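Local coordinates for protein cysteine synthase (Fusobacterium nucleatum subsp. nucleatum, PDB 5Z5C) that probably works as a pyridoxal 5'-phosphate-dependent cysteine synthase and L-cysteine desulfhydrase, an enzyme that produces hydrogen sulfide, at residues D51-Y56 with E159-G164; P72-T77 with P144-P149; P101-E106 with G127-S132; L212-S217 with G233-F238. All blocks are in the same frame, centred on the assembly; numbering follows the deposited sequence.

Contact 1: D51-Y56 with E159-G164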
loop_
_atom_site.group_PDB
_atom_site.type_symbol
_atom_site.label_atom_id
_atom_site.label_comp_id
_atom_site.label_asym_id
_atom_site.label_seq_id
_atom_site.Cartn_x
_atom_site.Cartn_y
_atom_site.Cartn_z
ATOM N N ASP B 51 -7.337 -8.411 1.804
ATOM C CA ASP B 51 -8.374 -7.418 2.093
ATOM C C ASP B 51 -9.701 -7.717 1.371
ATOM O O ASP B 51 -10.748 -7.508 1.957
ATOM C CB ASP B 51 -7.935 -6.004 1.702
ATOM C CG ASP B 51 -6.766 -5.495 2.528
ATOM O OD1 ASP B 51 -6.835 -5.573 3.773
ATOM O OD2 ASP B 51 -5.789 -5.005 1.927
ATOM N N ARG B 52 -9.643 -8.177 0.117
ATOM C CA ARG B 52 -10.840 -8.514 -0.647
ATOM C C ARG B 52 -11.602 -9.652 0.062
ATOM O O ARG B 52 -12.809 -9.621 0.191
ATOM C CB ARG B 52 -10.490 -9.029 -2.026
ATOM C CG ARG B 52 -9.857 -8.001 -2.950
ATOM C CD ARG B 52 -9.443 -8.685 -4.218
ATOM N NE ARG B 52 -8.912 -7.793 -5.218
ATOM C CZ ARG B 52 -9.600 -7.324 -6.241
ATOM N NH1 ARG B 52 -10.918 -7.498 -6.297
ATOM N NH2 ARG B 52 -8.989 -6.621 -7.171
ATOM N N MET B 53 -10.826 -10.617 0.538
ATOM C CA MET B 53 -11.299 -11.823 1.154
ATOM C C MET B 53 -11.876 -11.553 2.542
ATOM O O MET B 53 -12.937 -12.060 2.849
ATOM C CB MET B 53 -10.147 -12.815 1.253
ATOM C CG MET B 53 -10.573 -14.199 1.681
ATOM S SD MET B 53 -10.523 -14.500 3.452
ATOM C CE MET B 53 -8.785 -14.881 3.662
ATOM N N ALA B 54 -11.161 -10.804 3.372
ATOM C CA ALA B 54 -11.662 -10.417 4.688
ATOM C C ALA B 54 -12.967 -9.599 4.635
ATOM O O ALA B 54 -13.898 -9.840 5.433
ATOM C CB ALA B 54 -10.603 -9.675 5.500
ATOM N N PHE B 55 -13.041 -8.670 3.691
ATOM C CA PHE B 55 -14.234 -7.883 3.520
ATOM C C PHE B 55 -15.425 -8.708 3.039
ATOM O O PHE B 55 -16.523 -8.559 3.589
ATOM C CB PHE B 55 -14.051 -6.778 2.541
ATOM C CG PHE B 55 -15.303 -6.026 2.304
ATOM C CD1 PHE B 55 -15.848 -5.252 3.308
ATOM C CD2 PHE B 55 -15.982 -6.137 1.093
ATOM C CE1 PHE B 55 -17.017 -4.556 3.091
ATOM C CE2 PHE B 55 -17.165 -5.456 0.885
ATOM C CZ PHE B 55 -17.665 -4.655 1.868
ATOM N N TYR B 56 -15.218 -9.525 1.995
ATOM C CA TYR B 56 -16.300 -10.391 1.524
ATOM C C TYR B 56 -16.844 -11.286 2.609
ATOM O O TYR B 56 -18.059 -11.480 2.698
ATOM C CB TYR B 56 -15.852 -11.307 0.388
ATOM C CG TYR B 56 -16.985 -12.124 -0.215
ATOM C CD1 TYR B 56 -17.789 -11.599 -1.217
ATOM C CD2 TYR B 56 -17.250 -13.415 0.227
ATOM C CE1 TYR B 56 -18.828 -12.342 -1.768
ATOM C CE2 TYR B 56 -18.290 -14.169 -0.322
ATOM C CZ TYR B 56 -19.073 -13.623 -1.315
ATOM O OH TYR B 56 -20.103 -14.354 -1.862
ATOM N N GLU B 159 -15.065 -17.936 -2.556
ATOM C CA GLU B 159 -16.153 -17.157 -3.149
ATOM C C GLU B 159 -15.780 -15.694 -3.309
ATOM O O GLU B 159 -16.199 -15.076 -4.268
ATOM C CB GLU B 159 -17.436 -17.178 -2.305
ATOM C CG GLU B 159 -18.291 -18.455 -2.344
ATOM C CD GLU B 159 -19.345 -18.497 -1.252
ATOM O OE1 GLU B 159 -19.858 -17.424 -0.867
ATOM O OE2 GLU B 159 -19.644 -19.601 -0.750
ATOM N N ALA B 160 -15.083 -15.133 -2.315
ATOM C CA ALA B 160 -14.625 -13.719 -2.385
ATOM C C ALA B 160 -13.923 -13.462 -3.712
ATOM O O ALA B 160 -14.233 -12.496 -4.413
ATOM C CB ALA B 160 -13.704 -13.401 -1.221
ATOM N N HIS B 161 -13.059 -14.393 -4.100
ATOM C CA HIS B 161 -12.250 -14.249 -5.297
ATOM C C HIS B 161 -12.991 -14.621 -6.566
ATOM O O HIS B 161 -12.708 -14.058 -7.621
ATOM C CB HIS B 161 -10.932 -15.010 -5.145
ATOM C CG HIS B 161 -10.118 -14.538 -3.992
ATOM N ND1 HIS B 161 -9.899 -13.204 -3.743
ATOM C CD2 HIS B 161 -9.520 -15.210 -2.984
ATOM C CE1 HIS B 161 -9.170 -13.077 -2.651
ATOM N NE2 HIS B 161 -8.939 -14.279 -2.159
ATOM N N TYR B 162 -13.990 -15.513 -6.455
ATOM C CA TYR B 162 -14.926 -15.734 -7.561
ATOM C C TYR B 162 -15.739 -14.476 -7.923
ATOM O O TYR B 162 -15.862 -14.148 -9.099
ATOM C CB TYR B 162 -15.873 -16.954 -7.263
ATOM C CG TYR B 162 -16.956 -17.149 -8.297
ATOM C CD1 TYR B 162 -16.700 -17.837 -9.474
ATOM C CD2 TYR B 162 -18.234 -16.640 -8.100
ATOM C CE1 TYR B 162 -17.685 -18.015 -10.431
ATOM C CE2 TYR B 162 -19.234 -16.816 -9.059
ATOM C CZ TYR B 162 -18.947 -17.505 -10.217
ATOM O OH TYR B 162 -19.923 -17.686 -11.169
ATOM N N TYR B 163 -16.306 -13.798 -6.914
ATOM C CA TYR B 163 -17.185 -12.608 -7.123
ATOM C C TYR B 163 -16.423 -11.307 -7.341
ATOM O O TYR B 163 -16.871 -10.426 -8.067
ATOM C CB TYR B 163 -18.239 -12.501 -5.966
ATOM C CG TYR B 163 -19.301 -13.569 -6.016
ATOM C CD1 TYR B 163 -20.236 -13.595 -7.042
ATOM C CD2 TYR B 163 -19.366 -14.563 -5.042
ATOM C CE1 TYR B 163 -21.226 -14.590 -7.097
ATOM C CE2 TYR B 163 -20.351 -15.563 -5.088
ATOM C CZ TYR B 163 -21.267 -15.559 -6.119
ATOM O OH TYR B 163 -22.238 -16.528 -6.189
ATOM N N GLY B 164 -15.230 -11.217 -6.752
ATOM C CA GLY B 164 -14.376 -10.014 -6.843
ATOM C C GLY B 164 -13.312 -10.082 -7.921
ATOM O O GLY B 164 -13.603 -9.808 -9.094
#

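Contact 2: P72-T77 with P144-P149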
loop_
_atom_site.group_PDB
_atom_site.type_symbol
_atom_site.label_atom_id
_atom_site.label_comp_id
_atom_site.label_asym_id
_atom_site.label_seq_id
_atom_site.Cartn_x
_atom_site.Cartn_y
_atom_site.Cartn_z
ATOM N N PRO B 72 -16.275 -11.056 18.990
ATOM C CA PRO B 72 -14.877 -11.210 18.622
ATOM C C PRO B 72 -14.653 -12.037 17.338
ATOM O O PRO B 72 -15.291 -13.082 17.133
ATOM C CB PRO B 72 -14.277 -11.934 19.832
ATOM C CG PRO B 72 -15.414 -12.693 20.423
ATOM C CD PRO B 72 -16.586 -11.766 20.253
ATOM N N ILE B 73 -13.730 -11.559 16.500
ATOM C CA ILE B 73 -13.262 -12.296 15.338
ATOM C C ILE B 73 -11.932 -12.933 15.741
ATOM O O ILE B 73 -11.012 -12.254 16.203
ATOM C CB ILE B 73 -13.075 -11.383 14.129
ATOM C CG1 ILE B 73 -14.396 -10.657 13.786
ATOM C CG2 ILE B 73 -12.541 -12.186 12.939
ATOM C CD1 ILE B 73 -14.203 -9.423 12.906
ATOM N N VAL B 74 -11.839 -14.238 15.572
ATOM C CA VAL B 74 -10.706 -14.993 16.074
ATOM C C VAL B 74 -10.112 -15.872 14.976
ATOM O O VAL B 74 -10.847 -16.582 14.325
ATOM C CB VAL B 74 -11.146 -15.897 17.240
ATOM C CG1 VAL B 74 -9.933 -16.598 17.848
ATOM C CG2 VAL B 74 -11.883 -15.073 18.293
ATOM N N GLU B 75 -8.787 -15.856 14.825
ATOM C CA GLU B 75 -8.099 -16.595 13.730
ATOM C C GLU B 75 -6.651 -16.915 14.133
ATOM O O GLU B 75 -6.115 -16.360 15.117
ATOM C CB GLU B 75 -8.188 -15.786 12.416
ATOM C CG GLU B 75 -7.544 -16.346 11.128
ATOM C CD GLU B 75 -8.111 -17.688 10.705
ATOM O OE1 GLU B 75 -8.064 -18.634 11.517
ATOM O OE2 GLU B 75 -8.613 -17.797 9.571
ATOM N N ALA B 76 -6.064 -17.875 13.428
ATOM C CA ALA B 76 -4.655 -18.245 13.582
ATOM C C ALA B 76 -3.919 -17.940 12.268
ATOM O O ALA B 76 -4.283 -18.470 11.243
ATOM C CB ALA B 76 -4.535 -19.723 13.936
ATOM N N THR B 77 -2.903 -17.075 12.340
ATOM C CA THR B 77 -2.143 -16.529 11.188
ATOM C C THR B 77 -1.071 -15.576 11.755
ATOM O O THR B 77 -1.189 -15.058 12.890
ATOM C CB THR B 77 -3.049 -15.766 10.183
ATOM O OG1 THR B 77 -2.254 -15.145 9.164
ATOM C CG2 THR B 77 -3.859 -14.647 10.899
ATOM N N PRO B 144 -19.511 -18.241 22.802
ATOM C CA PRO B 144 -20.340 -18.623 21.638
ATOM C C PRO B 144 -20.742 -17.511 20.645
ATOM O O PRO B 144 -21.346 -17.826 19.634
ATOM C CB PRO B 144 -21.603 -19.227 22.272
ATOM C CG PRO B 144 -21.288 -19.436 23.719
ATOM C CD PRO B 144 -20.295 -18.355 24.051
ATOM N N ASP B 145 -20.444 -16.244 20.910
ATOM C CA ASP B 145 -20.617 -15.190 19.881
ATOM C C ASP B 145 -19.446 -15.107 18.885
ATOM O O ASP B 145 -19.541 -14.394 17.876
ATOM C CB ASP B 145 -20.822 -13.825 20.548
ATOM C CG ASP B 145 -22.041 -13.802 21.445
ATOM O OD1 ASP B 145 -22.757 -14.829 21.494
ATOM O OD2 ASP B 145 -22.281 -12.761 22.109
ATOM N N THR B 146 -18.369 -15.847 19.172
ATOM C CA THR B 146 -17.161 -15.850 18.380
ATOM C C THR B 146 -17.433 -16.122 16.900
ATOM O O THR B 146 -18.089 -17.117 16.553
ATOM C CB THR B 146 -16.160 -16.910 18.891
ATOM O OG1 THR B 146 -15.661 -16.522 20.167
ATOM C CG2 THR B 146 -14.958 -17.060 17.942
ATOM N N TYR B 147 -16.928 -15.247 16.032
ATOM C CA TYR B 147 -16.789 -15.626 14.627
ATOM C C TYR B 147 -15.378 -16.118 14.291
ATOM O O TYR B 147 -14.391 -15.447 14.599
ATOM C CB TYR B 147 -17.183 -14.491 13.692
ATOM C CG TYR B 147 -17.264 -14.902 12.259
ATOM C CD1 TYR B 147 -18.359 -15.609 11.781
ATOM C CD2 TYR B 147 -16.236 -14.602 11.372
ATOM C CE1 TYR B 147 -18.435 -16.002 10.447
ATOM C CE2 TYR B 147 -16.300 -14.993 10.037
ATOM C CZ TYR B 147 -17.402 -15.689 9.583
ATOM O OH TYR B 147 -17.466 -16.074 8.263
ATOM N N LEU B 148 -15.320 -17.288 13.647
ATOM C CA LEU B 148 -14.082 -17.913 13.185
ATOM C C LEU B 148 -14.037 -17.771 11.676
ATOM O O LEU B 148 -14.858 -18.339 10.997
ATOM C CB LEU B 148 -14.047 -19.406 13.549
ATOM C CG LEU B 148 -13.847 -19.754 15.027
ATOM C CD1 LEU B 148 -14.150 -21.231 15.278
ATOM C CD2 LEU B 148 -12.431 -19.405 15.484
ATOM N N PRO B 149 -13.123 -16.951 11.142
ATOM C CA PRO B 149 -12.993 -16.899 9.673
ATOM C C PRO B 149 -12.687 -18.232 8.995
ATOM O O PRO B 149 -13.140 -18.440 7.871
ATOM C CB PRO B 149 -11.837 -15.921 9.468
ATOM C CG PRO B 149 -11.967 -14.980 10.625
ATOM C CD PRO B 149 -12.341 -15.875 11.783
#

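Contact 3: P101-E106 with G127-S132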
loop_
_atom_site.group_PDB
_atom_site.type_symbol
_atom_site.label_atom_id
_atom_site.label_comp_id
_atom_site.label_asym_id
_atom_site.label_seq_id
_atom_site.Cartn_x
_atom_site.Cartn_y
_atom_site.Cartn_z
ATOM N N PRO B 101 2.464 -18.637 16.658
ATOM C CA PRO B 101 3.589 -19.174 17.446
ATOM C C PRO B 101 4.499 -18.106 18.038
ATOM O O PRO B 101 4.586 -17.011 17.492
ATOM C CB PRO B 101 4.358 -20.029 16.436
ATOM C CG PRO B 101 3.345 -20.404 15.403
ATOM C CD PRO B 101 2.455 -19.195 15.288
ATOM N N ASP B 102 5.166 -18.446 19.145
ATOM C CA ASP B 102 5.937 -17.463 19.943
ATOM C C ASP B 102 7.322 -17.066 19.372
ATOM O O ASP B 102 7.939 -16.144 19.870
ATOM C CB ASP B 102 6.029 -17.872 21.422
ATOM C CG ASP B 102 6.764 -19.181 21.664
ATOM O OD1 ASP B 102 7.320 -19.748 20.692
ATOM O OD2 ASP B 102 6.762 -19.663 22.838
ATOM N N TRP B 103 7.791 -17.787 18.354
ATOM C CA TRP B 103 9.040 -17.466 17.636
ATOM C C TRP B 103 8.835 -16.597 16.352
ATOM O O TRP B 103 9.804 -16.334 15.630
ATOM C CB TRP B 103 9.810 -18.761 17.300
ATOM C CG TRP B 103 9.091 -19.707 16.362
ATOM C CD1 TRP B 103 9.059 -19.641 14.992
ATOM C CD2 TRP B 103 8.301 -20.848 16.723
ATOM N NE1 TRP B 103 8.295 -20.668 14.482
ATOM C CE2 TRP B 103 7.823 -21.429 15.518
ATOM C CE3 TRP B 103 7.942 -21.435 17.949
ATOM C CZ2 TRP B 103 7.007 -22.572 15.504
ATOM C CZ3 TRP B 103 7.137 -22.579 17.936
ATOM C CH2 TRP B 103 6.675 -23.133 16.721
ATOM N N MET B 104 7.599 -16.160 16.067
ATOM C CA MET B 104 7.328 -15.259 14.910
ATOM C C MET B 104 7.984 -13.915 15.165
ATOM O O MET B 104 8.018 -13.469 16.291
ATOM C CB MET B 104 5.829 -15.021 14.728
ATOM C CG MET B 104 5.023 -16.252 14.381
ATOM S SD MET B 104 5.471 -16.915 12.769
ATOM C CE MET B 104 6.379 -18.382 13.248
ATOM N N SER B 105 8.480 -13.268 14.121
ATOM C CA SER B 105 9.309 -12.061 14.267
ATOM C C SER B 105 8.548 -10.866 14.836
ATOM O O SER B 105 7.313 -10.799 14.732
ATOM C CB SER B 105 9.911 -11.638 12.925
ATOM O OG SER B 105 8.941 -11.026 12.091
ATOM N N GLU B 106 9.324 -9.929 15.391
ATOM C CA GLU B 106 8.830 -8.682 15.999
ATOM C C GLU B 106 8.042 -7.873 14.945
ATOM O O GLU B 106 6.952 -7.389 15.219
ATOM C CB GLU B 106 9.999 -7.877 16.653
ATOM C CG GLU B 106 10.585 -6.615 15.937
ATOM C CD GLU B 106 11.490 -6.842 14.725
ATOM O OE1 GLU B 106 11.486 -7.960 14.155
ATOM O OE2 GLU B 106 12.185 -5.882 14.323
ATOM N N GLY B 127 2.260 -26.702 20.804
ATOM C CA GLY B 127 1.931 -27.440 19.583
ATOM C C GLY B 127 1.831 -26.547 18.359
ATOM O O GLY B 127 0.739 -26.190 17.929
ATOM N N GLY B 128 2.967 -26.202 17.767
ATOM C CA GLY B 128 2.948 -25.394 16.548
ATOM C C GLY B 128 2.419 -24.012 16.855
ATOM O O GLY B 128 2.803 -23.473 17.878
ATOM N N PHE B 129 1.554 -23.398 16.045
ATOM C CA PHE B 129 1.129 -23.700 14.652
ATOM C C PHE B 129 -0.203 -24.469 14.542
ATOM O O PHE B 129 -1.268 -23.843 14.434
ATOM C CB PHE B 129 2.230 -24.244 13.674
ATOM C CG PHE B 129 3.054 -23.162 12.977
ATOM C CD1 PHE B 129 2.433 -22.103 12.304
ATOM C CD2 PHE B 129 4.456 -23.216 12.980
ATOM C CE1 PHE B 129 3.191 -21.110 11.699
ATOM C CE2 PHE B 129 5.210 -22.220 12.360
ATOM C CZ PHE B 129 4.579 -21.168 11.723
ATOM N N LEU B 130 -0.160 -25.805 14.554
ATOM C CA LEU B 130 -1.403 -26.594 14.482
ATOM C C LEU B 130 -2.247 -26.310 15.730
ATOM O O LEU B 130 -3.467 -26.188 15.637
ATOM C CB LEU B 130 -1.160 -28.121 14.296
ATOM C CG LEU B 130 -1.319 -28.734 12.882
ATOM C CD1 LEU B 130 -2.667 -28.358 12.250
ATOM C CD2 LEU B 130 -0.166 -28.329 11.978
ATOM N N GLY B 131 -1.579 -26.169 16.872
ATOM C CA GLY B 131 -2.225 -25.794 18.120
ATOM C C GLY B 131 -2.698 -24.351 18.186
ATOM O O GLY B 131 -3.551 -24.052 19.006
ATOM N N SER B 132 -2.140 -23.454 17.362
ATOM C CA SER B 132 -2.699 -22.109 17.209
ATOM C C SER B 132 -4.130 -22.164 16.627
ATOM O O SER B 132 -4.998 -21.406 17.065
ATOM C CB SER B 132 -1.795 -21.188 16.352
ATOM O OG SER B 132 -0.582 -20.859 17.009
#

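Contact 4: L212-S217 with G233-F238. With PLP (pyridoxal-5'-phosphate), chain G.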
loop_
_atom_site.group_PDB
_atom_site.type_symbol
_atom_site.label_atom_id
_atom_site.label_comp_id
_atom_site.label_asym_id
_atom_site.label_seq_id
_atom_site.Cartn_x
_atom_site.Cartn_y
_atom_site.Cartn_z
ATOM N N LEU B 212 0.175 -23.189 -7.449
ATOM C CA LEU B 212 1.607 -23.120 -7.349
ATOM C C LEU B 212 2.044 -23.439 -5.939
ATOM O O LEU B 212 1.380 -23.081 -4.977
ATOM C CB LEU B 212 2.093 -21.744 -7.837
ATOM C CG LEU B 212 3.586 -21.400 -7.710
ATOM C CD1 LEU B 212 3.987 -20.358 -8.721
ATOM C CD2 LEU B 212 3.937 -20.927 -6.295
ATOM N N GLU B 213 3.173 -24.127 -5.834
ATOM C CA GLU B 213 3.784 -24.474 -4.552
ATOM C C GLU B 213 5.278 -24.166 -4.667
ATOM O O GLU B 213 5.777 -24.038 -5.772
ATOM C CB GLU B 213 3.568 -25.984 -4.240
ATOM C CG GLU B 213 4.465 -26.904 -5.088
ATOM C CD GLU B 213 4.122 -28.391 -5.080
ATOM O OE1 GLU B 213 3.338 -28.829 -4.213
ATOM O OE2 GLU B 213 4.661 -29.126 -5.935
ATOM N N PRO B 214 5.992 -24.052 -3.548
ATOM C CA PRO B 214 7.453 -24.023 -3.582
ATOM C C PRO B 214 8.066 -25.422 -3.798
ATOM O O PRO B 214 7.677 -26.378 -3.158
ATOM C CB PRO B 214 7.843 -23.512 -2.195
ATOM C CG PRO B 214 6.620 -23.551 -1.378
ATOM C CD PRO B 214 5.466 -24.042 -2.191
ATOM N N LEU B 215 9.023 -25.524 -4.705
ATOM C CA LEU B 215 9.825 -26.743 -4.900
ATOM C C LEU B 215 10.543 -27.217 -3.621
ATOM O O LEU B 215 10.728 -28.429 -3.431
ATOM C CB LEU B 215 10.842 -26.471 -5.994
ATOM C CG LEU B 215 11.579 -27.646 -6.627
ATOM C CD1 LEU B 215 10.599 -28.649 -7.228
ATOM C CD2 LEU B 215 12.526 -27.115 -7.697
ATOM N N ASN B 216 10.900 -26.265 -2.747
ATOM C CA ASN B 216 11.509 -26.518 -1.418
ATOM C C ASN B 216 10.539 -27.133 -0.392
ATOM O O ASN B 216 10.988 -27.630 0.623
ATOM C CB ASN B 216 12.057 -25.209 -0.761
ATOM C CG ASN B 216 12.678 -24.247 -1.759
ATOM O OD1 ASN B 216 11.982 -23.722 -2.632
ATOM N ND2 ASN B 216 13.988 -24.016 -1.643
ATOM N N SER B 217 9.229 -27.020 -0.612
ATOM C CA SER B 217 8.221 -27.623 0.263
ATOM C C SER B 217 6.936 -27.866 -0.510
ATOM O O SER B 217 5.997 -27.062 -0.455
ATOM C CB SER B 217 7.933 -26.784 1.486
ATOM O OG SER B 217 7.104 -27.523 2.367
ATOM N N GLY B 233 3.543 -16.479 2.674
ATOM C CA GLY B 233 2.141 -16.496 2.311
ATOM C C GLY B 233 1.664 -17.773 1.639
ATOM O O GLY B 233 0.457 -17.990 1.608
ATOM N N ILE B 234 2.558 -18.582 1.045
ATOM C CA ILE B 234 2.128 -19.860 0.439
ATOM C C ILE B 234 2.717 -21.088 1.152
ATOM O O ILE B 234 3.777 -21.012 1.785
ATOM C CB ILE B 234 2.379 -19.947 -1.084
ATOM C CG1 ILE B 234 3.882 -19.969 -1.427
ATOM C CG2 ILE B 234 1.643 -18.816 -1.811
ATOM C CD1 ILE B 234 4.164 -20.448 -2.836
ATOM N N SER B 235 2.001 -22.207 1.008
ATOM C CA SER B 235 2.319 -23.501 1.638
ATOM C C SER B 235 3.089 -23.422 2.984
ATOM O O SER B 235 4.295 -23.616 3.067
ATOM C CB SER B 235 3.030 -24.394 0.621
ATOM O OG SER B 235 4.295 -23.855 0.284
ATOM N N ASP B 236 2.365 -23.088 4.028
ATOM C CA ASP B 236 2.965 -22.995 5.347
ATOM C C ASP B 236 2.565 -24.146 6.294
ATOM O O ASP B 236 2.996 -24.130 7.453
ATOM C CB ASP B 236 2.634 -21.636 5.967
ATOM C CG ASP B 236 1.176 -21.509 6.377
ATOM O OD1 ASP B 236 0.375 -22.442 6.068
ATOM O OD2 ASP B 236 0.823 -20.474 6.999
ATOM N N GLU B 237 1.762 -25.125 5.835
ATOM C CA GLU B 237 1.140 -26.066 6.783
ATOM C C GLU B 237 0.698 -27.463 6.296
ATOM O O GLU B 237 1.084 -28.460 6.899
ATOM C CB GLU B 237 -0.043 -25.373 7.494
ATOM C CG GLU B 237 -0.194 -25.769 8.959
ATOM C CD GLU B 237 0.903 -25.194 9.839
ATOM O OE1 GLU B 237 1.148 -23.972 9.765
ATOM O OE2 GLU B 237 1.521 -25.965 10.605
ATOM N N PHE B 238 -0.138 -27.531 5.268
ATOM C CA PHE B 238 -0.798 -28.787 4.823
ATOM C C PHE B 238 -1.663 -28.399 3.633
ATOM O O PHE B 238 -2.096 -27.264 3.594
ATOM C CB PHE B 238 -1.635 -29.468 5.965
ATOM C CG PHE B 238 -2.960 -28.772 6.334
ATOM C CD1 PHE B 238 -3.073 -27.362 6.370
ATOM C CD2 PHE B 238 -4.086 -29.535 6.703
ATOM C CE1 PHE B 238 -4.279 -26.747 6.705
ATOM C CE2 PHE B 238 -5.292 -28.915 7.049
ATOM C CZ PHE B 238 -5.386 -27.521 7.049
HETATM N N1 PLP G . 0.883 -14.512 -1.266
HETATM C C2 PLP G . 0.739 -13.748 -0.160
HETATM C C2A PLP G . 1.649 -12.586 0.130
HETATM C C3 PLP G . -0.343 -14.058 0.791
HETATM O O3 PLP G . -0.516 -13.325 1.909
HETATM C C4 PLP G . -1.228 -15.205 0.510
HETATM C C4A PLP G . -2.320 -15.553 1.447
HETATM C C5 PLP G . -0.975 -15.964 -0.730
HETATM C C6 PLP G . 0.082 -15.569 -1.548
HETATM C C5A PLP G . -1.856 -17.151 -1.064
HETATM O O4P PLP G . -3.227 -16.791 -1.297
HETATM P P PLP G . -4.456 -17.748 -0.876
HETATM O O1P PLP G . -4.459 -17.741 0.626
HETATM O O2P PLP G . -5.656 -17.123 -1.542
HETATM O O3P PLP G . -4.091 -19.077 -1.509
HETATM O O HOH W 1 4.874 -26.050 3.544
#

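Contact 1: D51-Y56 with E159-G164
Helices 51-56 and 159-163 cross at 106°, their axes 8.8 Å apart at closest approach, and they come nearest where Met53 faces Ala160. Ala160 lies at the crossing, and its CB sits 3.4 Å from Tyr56 CB. Tyr56 swings its CG away from the backbone N (chi1 -174°), which brings the ring over Ala160; one face then receives Ala160 CA, offset toward the rim, a CH-pi contact 3.9 Å from the ring centroid. At the far end, Tyr56 OH donates to the anti lone pair of Glu159 OE1 (3.2 Å), and ring and carboxylate stand almost perpendicular. The same oxygen is also hydrogen-bonded to NZ of the dimethylated lysine at position 60. On the other flank Met53 CB meets His161 NE2 at 3.9 Å, while the Arg52 guanidinium passes Gly164 to form salt bridges with Glu41 and Glu168. The His161 side chain lies about 4 Å from pyridoxal phosphate at nearest atoms, so the crossing borders the cofactor site of what is probably a fold type II enzyme.

Contact 2: P72-T77 with P144-P149
Tyr147 joins Pro72 and Val74 in a single parallel beta bridge, by which a loop extends the outer edge of strand 73-76, an outermost strand of its parallel sheet.

The side chains sort by strand alternation. Ile73 and Glu75 share one face, where both meet the Pro149 ring. The Ile73 and Pro149 side chains cross at about a right angle, and Ile73 CG2, placed opposite the backbone N by its torsion, touches Pro149 CG at 3.7 Å, whereas the Glu75 chain runs past the proline in the reverse direction. Val74 occupies the other face: its CG2 meets Thr146 CG2 obliquely at 3.7 Å, and its CB lies near Leu148 CD2. The Thr146 hydroxyl turns back to Asn143 O.

Glu75, bent at chi2 (60°), has both carboxylate oxygens engaged by backbone N-H groups, OE2 by Gln151 and OE1 by Ala76. Beneath these side chains the loop residue straddles Ile73 in the usual parallel manner, Tyr147 N donating to Pro72 O (2.9 Å) and Tyr147 O accepting from Val74 N (3.0 Å); on its other flank the strand pairs with strand 96-101. The strand carbonyl Val74 O is closely packed by carbon: it has Leu148 CD2 at 3.4 Å and Pro149 CD at only 3.0 Å.

Contact 3: P101-E106 with G127-S132
Pro101 and Phe129 meet where a turn packs against the start of a helix, and contacts with the Phe129 ring dominate. The most regular is a CH-pi interaction: Pro101 CG stands over the centre of one face, 3.6 Å from the centroid and 8° off the normal, the two side chains crossing nearly at right angles. Apolar contacts follow along the ring. Trp103 CZ2 touches Phe129 CE2 at 3.6 Å, with the ring planes 70° apart, and the Met104 methyl CE reaches Phe129 CZ at 3.7 Å because its chain folds back at chi2 and chi3. Trp103 also pairs with Arg124 in a cation-pi interaction.

Between the segments the contact is apolar. Phe129 follows a cis peptide bond and occupies the N-cap position of helix 130-133; its N-H makes a weak bond to Ser132 OG. A type I turn from Pro101 to Met104 carries the three partners of the ring.

The contact joins the loop after strand 96-101 to the loop and helix start after strand 120-122, neighbours in a beta-alpha-beta crossover of this Rossmann-like domain.

Contact 4: L212-S217 with G233-F238
Ile234 CD1 presses on Leu212 CD2 at 3.5 Å, tighter than usual for two methyls, while the other branch of the same side chain meets the cofactor. Its torsion puts CG1 between the backbone N and the carbonyl carbon (chi1 67°), sending CD1 toward strand 212-214, where it also lies 3.9 Å from Pro214 CD, and leaving CG2 for pyridoxal phosphate. Ile234 CG2 approaches PLP C6 at 3.6 Å, while the neighbouring Gly233 O stands above the pyridine ring, 3.4 Å from PLP C5. Without a side chain, the Gly233 backbone can lie close over the ring.

Beyond Ile234 the loop bends at Ser235, whose phi is positive (28°); the modelled position of its OG is doubtful. Here the link is made by water: one molecule joins Ser217 OG (2.9 Å) to Ser235 O, to which it donates over a distance so short (2.5 Å) that its exact length is uncertain. Ser217 OG also accepts the N-H groups of Val226 and Ala227, and His229 NE2 bonds to Ser235 O, so each has more than one partner.

The cofactor is hydrogen-bonded to Asn80, Gly188, Thr189, Gly190, Thr192 and Ser276. Ile234 therefore probably gives apolar contact beside the ring at C6 rather than a polar grip, and itself rests on the strand end.

Along the chain contacts 1 to 3 are nested, contact 3 within the loop closed by contact 2 and both within that closed by contact 1; contact 4 follows. Contacts 2 and 3 belong to the parallel sheet 73-76, 96-101 and 120-122, their centres about 17 Å apart, and meet where Ala76 packs on Ser132. Contact 4 lies at the end of strand 210-214 in the other parallel sheet, about 17 Å from contact 3 centre to centre, and Glu237 reaches Phe129 and Leu130 to join them. Contact 1, a helix crossing, has its centre about 22 Å from that of contact 4, across the centre of the chain. Contacts 1 and 4 thus approach the cofactor from different parts of the fold, while contacts 2 and 3 lie further out.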